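PDB 4EZI: uncharacterized protein from Legionella pneumophila subsp. pneumophila str. Philadelphia 1, which is of unknown function but has an alpha/beta-hydrolase fold and is probably a serine hydrolase, perhaps acting as a lipase on triacylglycerols. Local coordinates for residues Tyr201-Thr206 with Ala223-Ser228; Pro130-Glu135 with Gly171-Ile176; Phe239-Ala244 with Thr288-Glu293; Thr219-Tyr224 with Asp318-Tyr323. All blocks are in the same frame, centred on the assembly; numbering follows the deposited sequence.

Contact 1 (Tyr201-Thr206 with Ala223-Ser228)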
# COMPACT_ATOMS: atom_id res chain seq x y z
N TYR A 201 -5.06 1.93 11.14
CA TYR A 201 -4.40 1.45 12.32
C TYR A 201 -5.43 0.97 13.34
O TYR A 201 -6.35 1.70 13.70
CB TYR A 201 -3.56 2.54 13.01
CG TYR A 201 -2.45 3.15 12.17
CD1 TYR A 201 -1.19 2.57 12.08
CD2 TYR A 201 -2.68 4.31 11.47
CE1 TYR A 201 -0.16 3.18 11.32
CE2 TYR A 201 -1.68 4.91 10.71
CZ TYR A 201 -0.43 4.32 10.62
OH TYR A 201 0.55 4.88 9.85
N GLY A 202 -5.27 -0.26 13.77
CA GLY A 202 -6.06 -0.84 14.84
C GLY A 202 -7.32 -1.52 14.36
O GLY A 202 -8.16 -0.91 13.68
N TRP A 203 -7.49 -2.78 14.75
CA TRP A 203 -8.66 -3.54 14.34
C TRP A 203 -9.95 -2.90 14.87
O TRP A 203 -10.86 -2.62 14.11
CB TRP A 203 -8.53 -4.97 14.84
CG TRP A 203 -9.73 -5.80 14.58
CD1 TRP A 203 -10.59 -6.30 15.50
CD2 TRP A 203 -10.25 -6.17 13.30
NE1 TRP A 203 -11.61 -6.99 14.88
CE2 TRP A 203 -11.42 -6.92 13.53
CE3 TRP A 203 -9.85 -5.95 11.97
CZ2 TRP A 203 -12.18 -7.44 12.49
CZ3 TRP A 203 -10.59 -6.48 10.94
CH2 TRP A 203 -11.76 -7.22 11.21
N GLU A 204 -10.01 -2.70 16.18
CA GLU A 204 -11.23 -2.12 16.75
C GLU A 204 -11.49 -0.70 16.22
O GLU A 204 -12.60 -0.34 15.87
CB GLU A 204 -11.17 -2.14 18.29
CG GLU A 204 -12.48 -1.62 18.95
CD GLU A 204 -12.46 -1.68 20.48
OE1 GLU A 204 -11.38 -1.93 21.08
OE2 GLU A 204 -13.55 -1.46 21.07
N GLU A 205 -10.44 0.12 16.19
CA GLU A 205 -10.57 1.50 15.73
C GLU A 205 -11.08 1.56 14.28
O GLU A 205 -11.98 2.34 13.94
CB GLU A 205 -9.25 2.26 15.88
CG GLU A 205 -8.81 2.51 17.34
CD GLU A 205 -8.31 1.25 18.08
OE1 GLU A 205 -7.90 0.23 17.46
OE2 GLU A 205 -8.30 1.30 19.35
N THR A 206 -10.48 0.75 13.43
CA THR A 206 -10.85 0.76 12.03
C THR A 206 -12.24 0.17 11.82
O THR A 206 -13.05 0.74 11.08
CB THR A 206 -9.77 0.07 11.17
OG1 THR A 206 -8.52 0.75 11.35
CG2 THR A 206 -10.12 0.12 9.68
N ALA A 223 -16.73 -5.12 2.11
CA ALA A 223 -17.09 -6.23 1.23
C ALA A 223 -15.81 -6.95 0.73
O ALA A 223 -15.68 -8.17 0.82
CB ALA A 223 -17.90 -5.71 0.06
N TYR A 224 -14.85 -6.16 0.27
CA TYR A 224 -13.59 -6.72 -0.23
C TYR A 224 -12.86 -7.47 0.88
O TYR A 224 -12.36 -8.59 0.70
CB TYR A 224 -12.74 -5.57 -0.77
CG TYR A 224 -11.59 -5.83 -1.72
CD1 TYR A 224 -11.35 -7.06 -2.32
CD2 TYR A 224 -10.78 -4.78 -2.10
CE1 TYR A 224 -10.37 -7.21 -3.28
CE2 TYR A 224 -9.79 -4.93 -3.09
CZ TYR A 224 -9.59 -6.14 -3.66
OH TYR A 224 -8.64 -6.29 -4.65
N PHE A 225 -12.79 -6.86 2.06
CA PHE A 225 -12.03 -7.42 3.13
C PHE A 225 -12.58 -8.78 3.59
O PHE A 225 -11.86 -9.75 3.68
CB PHE A 225 -11.96 -6.45 4.34
CG PHE A 225 -11.15 -7.00 5.47
CD1 PHE A 225 -9.76 -7.00 5.40
CD2 PHE A 225 -11.75 -7.58 6.57
CE1 PHE A 225 -8.99 -7.56 6.38
CE2 PHE A 225 -10.96 -8.15 7.57
CZ PHE A 225 -9.58 -8.13 7.46
N PHE A 226 -13.87 -8.82 3.90
CA PHE A 226 -14.43 -10.07 4.40
C PHE A 226 -14.59 -11.12 3.31
O PHE A 226 -14.45 -12.31 3.58
CB PHE A 226 -15.72 -9.82 5.20
CG PHE A 226 -15.46 -9.15 6.52
CD1 PHE A 226 -14.84 -9.84 7.54
CD2 PHE A 226 -15.79 -7.84 6.71
CE1 PHE A 226 -14.56 -9.23 8.76
CE2 PHE A 226 -15.53 -7.22 7.93
CZ PHE A 226 -14.91 -7.91 8.95
N TYR A 227 -14.86 -10.71 2.07
CA TYR A 227 -14.91 -11.68 0.98
C TYR A 227 -13.54 -12.34 0.80
O TYR A 227 -13.42 -13.57 0.69
CB TYR A 227 -15.41 -11.02 -0.31
CG TYR A 227 -15.38 -11.93 -1.50
CD1 TYR A 227 -16.04 -13.14 -1.50
CD2 TYR A 227 -14.65 -11.61 -2.62
CE1 TYR A 227 -15.99 -14.01 -2.59
CE2 TYR A 227 -14.59 -12.46 -3.71
CZ TYR A 227 -15.26 -13.68 -3.68
OH TYR A 227 -15.20 -14.54 -4.77
N SER A 228 -12.49 -11.53 0.78
CA SER A 228 -11.14 -12.03 0.60
C SER A 228 -10.68 -12.86 1.80
O SER A 228 -10.05 -13.91 1.63
CB SER A 228 -10.21 -10.83 0.35
OG SER A 228 -8.87 -11.28 0.17

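Contact 2 (Pro130-Glu135 with Gly171-Ile176)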
# COMPACT_ATOMS: atom_id res chain seq x y z
N PRO A 130 -5.55 -10.83 -1.68
CA PRO A 130 -5.68 -10.96 -0.22
C PRO A 130 -5.57 -9.58 0.42
O PRO A 130 -4.49 -9.03 0.60
CB PRO A 130 -4.51 -11.90 0.17
CG PRO A 130 -3.96 -12.40 -1.15
CD PRO A 130 -4.24 -11.32 -2.13
N TYR A 131 -6.72 -9.00 0.73
CA TYR A 131 -6.87 -7.57 0.97
C TYR A 131 -6.62 -7.23 2.43
O TYR A 131 -7.26 -7.75 3.35
CB TYR A 131 -8.27 -7.16 0.55
CG TYR A 131 -8.58 -5.69 0.70
CD1 TYR A 131 -7.76 -4.70 0.17
CD2 TYR A 131 -9.70 -5.28 1.38
CE1 TYR A 131 -8.07 -3.35 0.29
CE2 TYR A 131 -10.04 -3.95 1.50
CZ TYR A 131 -9.22 -2.99 0.98
OH TYR A 131 -9.58 -1.68 1.14
N VAL A 132 -5.67 -6.33 2.68
CA VAL A 132 -5.31 -5.95 4.06
C VAL A 132 -5.00 -7.21 4.89
O VAL A 132 -5.35 -7.29 6.06
CB VAL A 132 -6.35 -5.01 4.76
CG1 VAL A 132 -5.62 -4.19 5.85
CG2 VAL A 132 -7.02 -4.08 3.77
N GLN A 133 -4.27 -8.15 4.26
CA GLN A 133 -3.74 -9.34 4.92
C GLN A 133 -2.25 -9.15 5.11
O GLN A 133 -1.47 -9.14 4.15
CB GLN A 133 -4.09 -10.60 4.14
CG GLN A 133 -5.61 -10.88 4.15
CD GLN A 133 -6.03 -12.15 3.41
OE1 GLN A 133 -5.26 -13.12 3.34
NE2 GLN A 133 -7.23 -12.16 2.85
N ALA A 134 -1.86 -8.93 6.37
CA ALA A 134 -0.52 -8.51 6.70
C ALA A 134 0.56 -9.45 6.18
O ALA A 134 1.57 -9.01 5.64
CB ALA A 134 -0.37 -8.37 8.21
N GLU A 135 0.37 -10.76 6.35
CA GLU A 135 1.46 -11.68 6.04
C GLU A 135 1.94 -11.56 4.61
O GLU A 135 3.15 -11.50 4.35
CB GLU A 135 1.00 -13.10 6.33
CG GLU A 135 1.98 -14.21 5.99
CD GLU A 135 3.33 -14.10 6.67
OE1 GLU A 135 3.37 -13.70 7.87
OE2 GLU A 135 4.36 -14.45 6.02
N GLY A 171 -1.90 0.57 1.18
CA GLY A 171 -0.46 0.61 1.07
C GLY A 171 0.29 1.21 2.22
O GLY A 171 1.47 0.92 2.38
N GLY A 172 -0.39 2.05 2.99
CA GLY A 172 0.21 2.49 4.26
C GLY A 172 0.34 1.32 5.21
O GLY A 172 1.35 1.17 5.89
N PHE A 173 -0.71 0.50 5.28
CA PHE A 173 -0.66 -0.74 6.04
C PHE A 173 0.43 -1.67 5.49
O PHE A 173 1.24 -2.20 6.24
CB PHE A 173 -2.05 -1.37 6.02
CG PHE A 173 -2.18 -2.68 6.75
CD1 PHE A 173 -1.95 -3.89 6.12
CD2 PHE A 173 -2.60 -2.70 8.07
CE1 PHE A 173 -2.12 -5.08 6.79
CE2 PHE A 173 -2.78 -3.90 8.73
CZ PHE A 173 -2.52 -5.09 8.11
N SER A 174 0.48 -1.86 4.17
CA SER A 174 1.52 -2.70 3.58
C SER A 174 2.91 -2.21 3.96
O SER A 174 3.80 -3.01 4.22
CB SER A 174 1.40 -2.66 2.07
OG SER A 174 0.13 -3.10 1.63
N THR A 175 3.10 -0.90 3.96
CA THR A 175 4.38 -0.31 4.28
C THR A 175 4.80 -0.64 5.72
O THR A 175 5.95 -1.02 5.98
CB THR A 175 4.34 1.21 4.06
OG1 THR A 175 4.15 1.47 2.67
CG2 THR A 175 5.61 1.91 4.52
N ILE A 176 3.86 -0.49 6.66
CA ILE A 176 4.15 -0.80 8.06
C ILE A 176 4.49 -2.28 8.25
O ILE A 176 5.47 -2.61 8.94
CB ILE A 176 2.98 -0.38 8.95
CG1 ILE A 176 2.92 1.14 9.12
CG2 ILE A 176 3.01 -1.09 10.33
CD1 ILE A 176 4.04 1.68 10.11

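Contact 3 (Phe239-Ala244 with Thr288-Glu293)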
# COMPACT_ATOMS: atom_id res chain seq x y z
N PHE A 239 -20.01 -17.86 3.29
CA PHE A 239 -20.26 -16.50 2.92
C PHE A 239 -21.62 -16.01 3.39
O PHE A 239 -21.82 -14.80 3.52
CB PHE A 239 -20.11 -16.30 1.41
CG PHE A 239 -18.70 -16.51 0.90
CD1 PHE A 239 -17.70 -15.60 1.16
CD2 PHE A 239 -18.38 -17.63 0.17
CE1 PHE A 239 -16.42 -15.80 0.70
CE2 PHE A 239 -17.08 -17.83 -0.32
CZ PHE A 239 -16.11 -16.92 -0.05
N ASP A 240 -22.58 -16.91 3.58
CA ASP A 240 -23.94 -16.52 3.95
C ASP A 240 -24.09 -16.23 5.43
O ASP A 240 -25.06 -15.61 5.84
CB ASP A 240 -24.93 -17.58 3.49
CG ASP A 240 -24.65 -18.01 2.08
OD1 ASP A 240 -24.60 -17.11 1.22
OD2 ASP A 240 -24.43 -19.22 1.84
N GLU A 241 -23.12 -16.64 6.24
CA GLU A 241 -23.05 -16.19 7.63
C GLU A 241 -22.67 -14.70 7.66
O GLU A 241 -23.11 -13.96 8.54
CB GLU A 241 -22.00 -17.02 8.39
CG GLU A 241 -21.85 -16.52 9.83
CD GLU A 241 -20.86 -17.28 10.72
OE1 GLU A 241 -20.37 -18.37 10.33
OE2 GLU A 241 -20.64 -16.78 11.86
N ILE A 242 -21.81 -14.29 6.72
CA ILE A 242 -21.26 -12.94 6.68
C ILE A 242 -22.22 -11.98 5.98
O ILE A 242 -22.65 -10.97 6.56
CB ILE A 242 -19.89 -12.97 5.96
CG1 ILE A 242 -18.91 -13.91 6.66
CG2 ILE A 242 -19.33 -11.57 5.84
CD1 ILE A 242 -17.66 -14.14 5.89
N PHE A 243 -22.56 -12.29 4.73
CA PHE A 243 -23.23 -11.35 3.83
C PHE A 243 -24.70 -11.67 3.69
O PHE A 243 -25.10 -12.80 3.38
CB PHE A 243 -22.59 -11.39 2.43
CG PHE A 243 -21.16 -10.91 2.42
CD1 PHE A 243 -20.84 -9.61 2.80
CD2 PHE A 243 -20.16 -11.74 1.97
CE1 PHE A 243 -19.52 -9.17 2.76
CE2 PHE A 243 -18.85 -11.32 1.94
CZ PHE A 243 -18.53 -10.02 2.31
N ALA A 244 -25.54 -10.65 3.88
CA ALA A 244 -26.98 -10.73 3.66
C ALA A 244 -27.29 -10.79 2.17
O ALA A 244 -26.56 -10.25 1.34
CB ALA A 244 -27.66 -9.51 4.25
N THR A 288 -16.97 -9.52 19.82
CA THR A 288 -17.40 -10.83 20.28
C THR A 288 -17.41 -11.87 19.15
O THR A 288 -17.67 -13.04 19.38
CB THR A 288 -18.76 -10.75 20.92
OG1 THR A 288 -19.68 -10.14 20.00
CG2 THR A 288 -18.69 -9.93 22.22
N ASP A 289 -17.01 -11.47 17.94
CA ASP A 289 -16.83 -12.45 16.88
C ASP A 289 -15.86 -13.49 17.38
O ASP A 289 -14.86 -13.16 18.03
CB ASP A 289 -16.31 -11.79 15.61
CG ASP A 289 -16.20 -12.75 14.45
OD1 ASP A 289 -15.19 -13.48 14.36
OD2 ASP A 289 -17.15 -12.78 13.64
N ARG A 290 -16.15 -14.76 17.11
CA ARG A 290 -15.31 -15.85 17.61
C ARG A 290 -13.88 -15.82 17.08
O ARG A 290 -13.01 -16.48 17.64
CB ARG A 290 -15.96 -17.20 17.32
CG ARG A 290 -16.06 -17.53 15.84
CD ARG A 290 -16.93 -18.73 15.66
NE ARG A 290 -17.15 -19.14 14.27
CZ ARG A 290 -18.13 -18.67 13.48
NH1 ARG A 290 -18.89 -17.66 13.87
NH2 ARG A 290 -18.31 -19.22 12.28
N ASN A 291 -13.65 -15.05 16.02
CA ASN A 291 -12.32 -14.92 15.41
C ASN A 291 -11.58 -13.65 15.80
O ASN A 291 -10.55 -13.32 15.20
CB ASN A 291 -12.47 -14.99 13.89
CG ASN A 291 -13.08 -16.29 13.46
OD1 ASN A 291 -12.47 -17.35 13.63
ND2 ASN A 291 -14.30 -16.24 12.92
N THR A 292 -12.08 -12.94 16.81
CA THR A 292 -11.51 -11.65 17.13
C THR A 292 -10.00 -11.71 17.39
O THR A 292 -9.26 -10.82 16.95
CB THR A 292 -12.28 -11.02 18.31
OG1 THR A 292 -13.64 -10.75 17.90
CG2 THR A 292 -11.64 -9.74 18.73
N GLU A 293 -9.51 -12.73 18.09
CA GLU A 293 -8.08 -12.77 18.37
C GLU A 293 -7.20 -12.89 17.11
O GLU A 293 -6.23 -12.15 16.96
CB GLU A 293 -7.77 -13.82 19.43
CG GLU A 293 -8.31 -13.45 20.84
CD GLU A 293 -8.00 -12.00 21.28
OE1 GLU A 293 -6.84 -11.55 21.13
OE2 GLU A 293 -8.92 -11.31 21.78

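Contact 4 (Thr219-Tyr224 with Asp318-Tyr323)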
# COMPACT_ATOMS: atom_id res chain seq x y z
N THR A 219 -18.44 0.62 2.46
CA THR A 219 -19.07 -0.66 2.17
C THR A 219 -18.19 -1.49 1.23
O THR A 219 -18.04 -2.70 1.41
CB THR A 219 -20.46 -0.46 1.57
OG1 THR A 219 -21.20 0.35 2.48
CG2 THR A 219 -21.17 -1.81 1.38
N ALA A 220 -17.65 -0.84 0.20
CA ALA A 220 -16.76 -1.54 -0.74
C ALA A 220 -15.54 -2.10 -0.03
O ALA A 220 -15.14 -3.23 -0.29
CB ALA A 220 -16.37 -0.62 -1.89
N TYR A 221 -14.90 -1.32 0.84
CA TYR A 221 -13.75 -1.82 1.56
C TYR A 221 -14.12 -3.06 2.38
O TYR A 221 -13.37 -4.04 2.45
CB TYR A 221 -13.20 -0.76 2.52
CG TYR A 221 -12.64 0.51 1.93
CD1 TYR A 221 -11.93 0.52 0.75
CD2 TYR A 221 -12.76 1.69 2.62
CE1 TYR A 221 -11.33 1.69 0.27
CE2 TYR A 221 -12.18 2.87 2.15
CZ TYR A 221 -11.48 2.86 0.95
OH TYR A 221 -10.89 4.01 0.49
N LEU A 222 -15.23 -3.00 3.11
CA LEU A 222 -15.61 -4.10 3.99
C LEU A 222 -16.01 -5.32 3.21
O LEU A 222 -15.70 -6.45 3.60
CB LEU A 222 -16.73 -3.67 4.96
CG LEU A 222 -16.27 -2.65 6.00
CD1 LEU A 222 -17.48 -2.08 6.72
CD2 LEU A 222 -15.28 -3.23 6.99
N ALA A 223 -16.73 -5.12 2.11
CA ALA A 223 -17.09 -6.23 1.23
C ALA A 223 -15.81 -6.95 0.73
O ALA A 223 -15.68 -8.17 0.82
CB ALA A 223 -17.90 -5.71 0.06
N TYR A 224 -14.85 -6.16 0.27
CA TYR A 224 -13.59 -6.72 -0.23
C TYR A 224 -12.86 -7.47 0.88
O TYR A 224 -12.36 -8.59 0.70
CB TYR A 224 -12.74 -5.57 -0.77
CG TYR A 224 -11.59 -5.83 -1.72
CD1 TYR A 224 -11.35 -7.06 -2.32
CD2 TYR A 224 -10.78 -4.78 -2.10
CE1 TYR A 224 -10.37 -7.21 -3.28
CE2 TYR A 224 -9.79 -4.93 -3.09
CZ TYR A 224 -9.59 -6.14 -3.66
OH TYR A 224 -8.64 -6.29 -4.65
N ASP A 318 -9.88 12.77 7.31
CA ASP A 318 -10.13 11.46 6.71
C ASP A 318 -11.46 10.87 7.18
O ASP A 318 -11.67 10.76 8.39
CB ASP A 318 -8.99 10.49 7.06
CG ASP A 318 -8.73 9.49 5.96
OD1 ASP A 318 -9.71 8.82 5.52
OD2 ASP A 318 -7.58 9.39 5.49
N ARG A 319 -12.30 10.49 6.22
CA ARG A 319 -13.53 9.77 6.48
C ARG A 319 -13.45 8.31 6.03
O ARG A 319 -14.45 7.60 6.09
CB ARG A 319 -14.73 10.49 5.85
CG ARG A 319 -14.92 11.94 6.29
CD ARG A 319 -14.80 12.15 7.77
NE ARG A 319 -15.65 11.31 8.59
CZ ARG A 319 -15.53 11.16 9.92
NH1 ARG A 319 -14.55 11.76 10.60
NH2 ARG A 319 -16.37 10.36 10.58
N ASP A 320 -12.26 7.88 5.59
CA ASP A 320 -12.07 6.48 5.17
C ASP A 320 -11.37 5.63 6.21
O ASP A 320 -11.73 4.46 6.37
CB ASP A 320 -11.26 6.38 3.89
CG ASP A 320 -11.99 6.80 2.64
OD1 ASP A 320 -12.86 7.69 2.70
OD2 ASP A 320 -11.69 6.22 1.58
N VAL A 321 -10.35 6.18 6.86
CA VAL A 321 -9.61 5.51 7.92
C VAL A 321 -9.43 6.49 9.09
O VAL A 321 -9.22 7.68 8.88
CB VAL A 321 -8.24 4.96 7.46
CG1 VAL A 321 -8.43 3.87 6.40
CG2 VAL A 321 -7.42 6.05 6.95
N PRO A 322 -9.53 5.99 10.33
CA PRO A 322 -9.63 6.89 11.47
C PRO A 322 -8.30 7.52 11.83
O PRO A 322 -7.32 6.81 12.12
CB PRO A 322 -10.12 5.98 12.59
CG PRO A 322 -9.63 4.63 12.22
CD PRO A 322 -9.71 4.59 10.72
N TYR A 323 -8.25 8.83 11.87
CA TYR A 323 -7.04 9.53 12.30
C TYR A 323 -6.68 9.16 13.73
O TYR A 323 -5.50 9.12 14.09
CB TYR A 323 -7.16 11.04 12.11
CG TYR A 323 -5.79 11.70 12.12
CD1 TYR A 323 -5.05 11.77 10.95
CD2 TYR A 323 -5.23 12.18 13.28
CE1 TYR A 323 -3.80 12.31 10.92
CE2 TYR A 323 -3.93 12.73 13.26
CZ TYR A 323 -3.23 12.78 12.07
OH TYR A 323 -1.97 13.33 12.03

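Contact 1 (Tyr201-Thr206 with Ala223-Ser228)
Trp203 meets Phe225 and Phe226 with the outer edge of its six-membered ring, and these three buried side chains make up the whole contact between 201-206 and 223-228. The touching atoms are few: Trp203 CZ3 lies 3.8 Å from Phe225 CE2, and Trp203 CH2 lies 3.9 Å from Phe226 CZ. Both phenylalanine atoms sit near the plane of the indole, so neither presses on its face. Against Phe225 the six-membered ring is turned by 45° with centroids 5.9 Å apart, an oblique pairing.

The torsions explain how one indole edge can reach two successive residues of a helix. Trp203 and Phe225 both hold CG anti to the backbone N (chi1 -179° in Phe225), whereas in Phe226 the ring swings to the side of the backbone N (chi1 -70°). The two phenylalanine rings meet, with Phe225 CD2 3.7 Å above the centre of the Phe226 ring. Helices 203-212 and 218-233, which carry these aromatics, belong to the helical insertion that follows strand 193-197 of the alpha/beta-hydrolase sheet, the usual place of a cap or lid in this fold.

Trp203 is the first residue of its helix, directly after the N-cap Gly202. One turn on, Thr206 N and OG1 approach Gly202 O from opposite faces of its carbonyl plane, the hydroxyl OG1 at 2.9 Å from that oxygen. Helix 292-299 packs on the same indole through Leu295 and Lys296, while Phe299 meets it edge-to-face.

Contact 2 (Pro130-Glu135 with Gly171-Ile176)
The 130-135 segment passes helix 170-185 as a type II beta turn, Pro130 to Gln133, running into the first turn of helix 134-154, with the CA atoms of Val132 and Phe173 7.3 Å apart. Phe173 carries the contact. Its CG stands anti to the backbone N (chi1 179°), which extends the ring from helix 170-185 toward the turn. Val132 CG1 lies over the ring face, 3.6 Å from the centroid and only 9° off the normal, a well-centred CH-pi contact. Val132 CG2 sits 3.5 Å above the plane of the Tyr131 ring, over its centre, so the two methyls of one valine each serve a different aromatic.

Ala134 approaches Phe173 at its edge instead: its CA is 3.8 Å from Phe173 CE1, and its CB is 3.9 Å from Phe173 CZ. Asn298 fixes the backbone here, accepting from Ala134 N and donating to Val132 O, while Val132 N bonds to Glu170. All four touching residues are buried.

Gly171, at the start of the second segment, closes a Gly-X-Ser-X-Gly sequence with Ser169, consistent with the nucleophile elbow of alpha/beta hydrolases; Phe173 then projects from the helix that follows this elbow.

Contact 3 (Phe239-Ala244 with Thr288-Glu293)
Arg290 and Glu241 form a bidentate salt bridge on the protein surface, the guanidinium presenting NH1 and NH2 to the two carboxylate oxygens. Arg290 NH1 is 2.8 Å from Glu241 OE2, and Arg290 NH2 is 3.0 Å from Glu241 OE1. Both bonds are nearly straight, with N-H...O angles of 166° and 172°, and each oxygen offers its syn lone pair. Carboxylate and guanidinium planes differ by just 11°, the near-coplanar pairing expected when two N-H groups face two oxygens. The bridge joins the short, weakly bonded helix 239-242 to the turn before helix 292-299, both in the helical insertion of the alpha/beta-hydrolase fold.

The side chains come from opposite directions. Glu241 has CG anti to the backbone N and the chain extended beyond it; Arg290 places CG between its backbone N and carbonyl carbon, then runs straight to NE. Glu241 OE1 also accepts from Ser237 OG, so that oxygen has two partners and the carboxylate is held against rotation by three bonds.

Outward, Asp289 to Thr292 forms a type I beta turn with Arg290 at its second position. Asp289 OD1 takes Asn291 N in an Asx turn, and Asp289 OD2 bonds Trp236 NE1; Trp236 also packs against Glu241 and Asn291. Asp289 O receives both Thr292 N and the hydroxyl of the same residue, Thr292 OG1 lying 2.7 Å from Asp289 O.

Contact 4 (Thr219-Tyr224 with Asp318-Tyr323)
A single short hydrogen bond makes this contact: Tyr221 OH donates to Asp320 OD2 at 2.6 Å, although the nearest CA atoms, those of Tyr221 and Asp320, are 9.2 Å apart. The phenol reaches across that gap because Tyr221 CG lies anti to the carbonyl carbon (chi1 -64°) on a CA-CB bond directed at the 318-323 loop. The two side chains cross at about a right angle, and the carboxylate lies at the ring edge, with Asp320 OD2 3.4 Å from Tyr221 CE2. Ring and carboxylate planes are 69° apart. The hydroxyl meets OD2 on its anti side, 17° out of the carboxylate plane. Arg217 NE forms a salt bridge to the same oxygen, which probably favours the ionised carboxylate.

Helix 218-233 of the helical insertion is thereby tied to the loop after strand 310-314, where alpha/beta hydrolases commonly carry the acid of the catalytic triad. Asp318 is consistent with that role: its OD2 bonds His351 ND1, and with Ser169 the three would form a Ser-His-Asp charge relay. Asp320 also packs on His351, the putative triad histidine.

Asp318 OD1 shapes the loop, taking Asp320 N at 2.7 Å, nearly in line with the C-O bond, in an Asx turn, and Val321 N from above the carboxylate plane.

How the contacts relate
Contacts 1 and 2 are buried and wholly apolar across their segments, contact 4 is partly buried and rests on a hydroxyl-carboxylate bond, and contact 3 is a surface ion pair about 25 Å from the chain's centre. Helix 218-233 is the shared element: contacts 1 and 4 both use it and overlap at Ala223 and Tyr224. Contact 3 lies within the same helical insertion, touching contact 1 where Tyr227 meets Phe239, whereas contact 2 belongs to the hydrolase core. Ser228 OG hydrogen-bonds Tyr131 N (3.2 Å), joining contacts 1 and 2. Contacts 2 and 4 adjoin the probable triad from its nucleophile and acid sides.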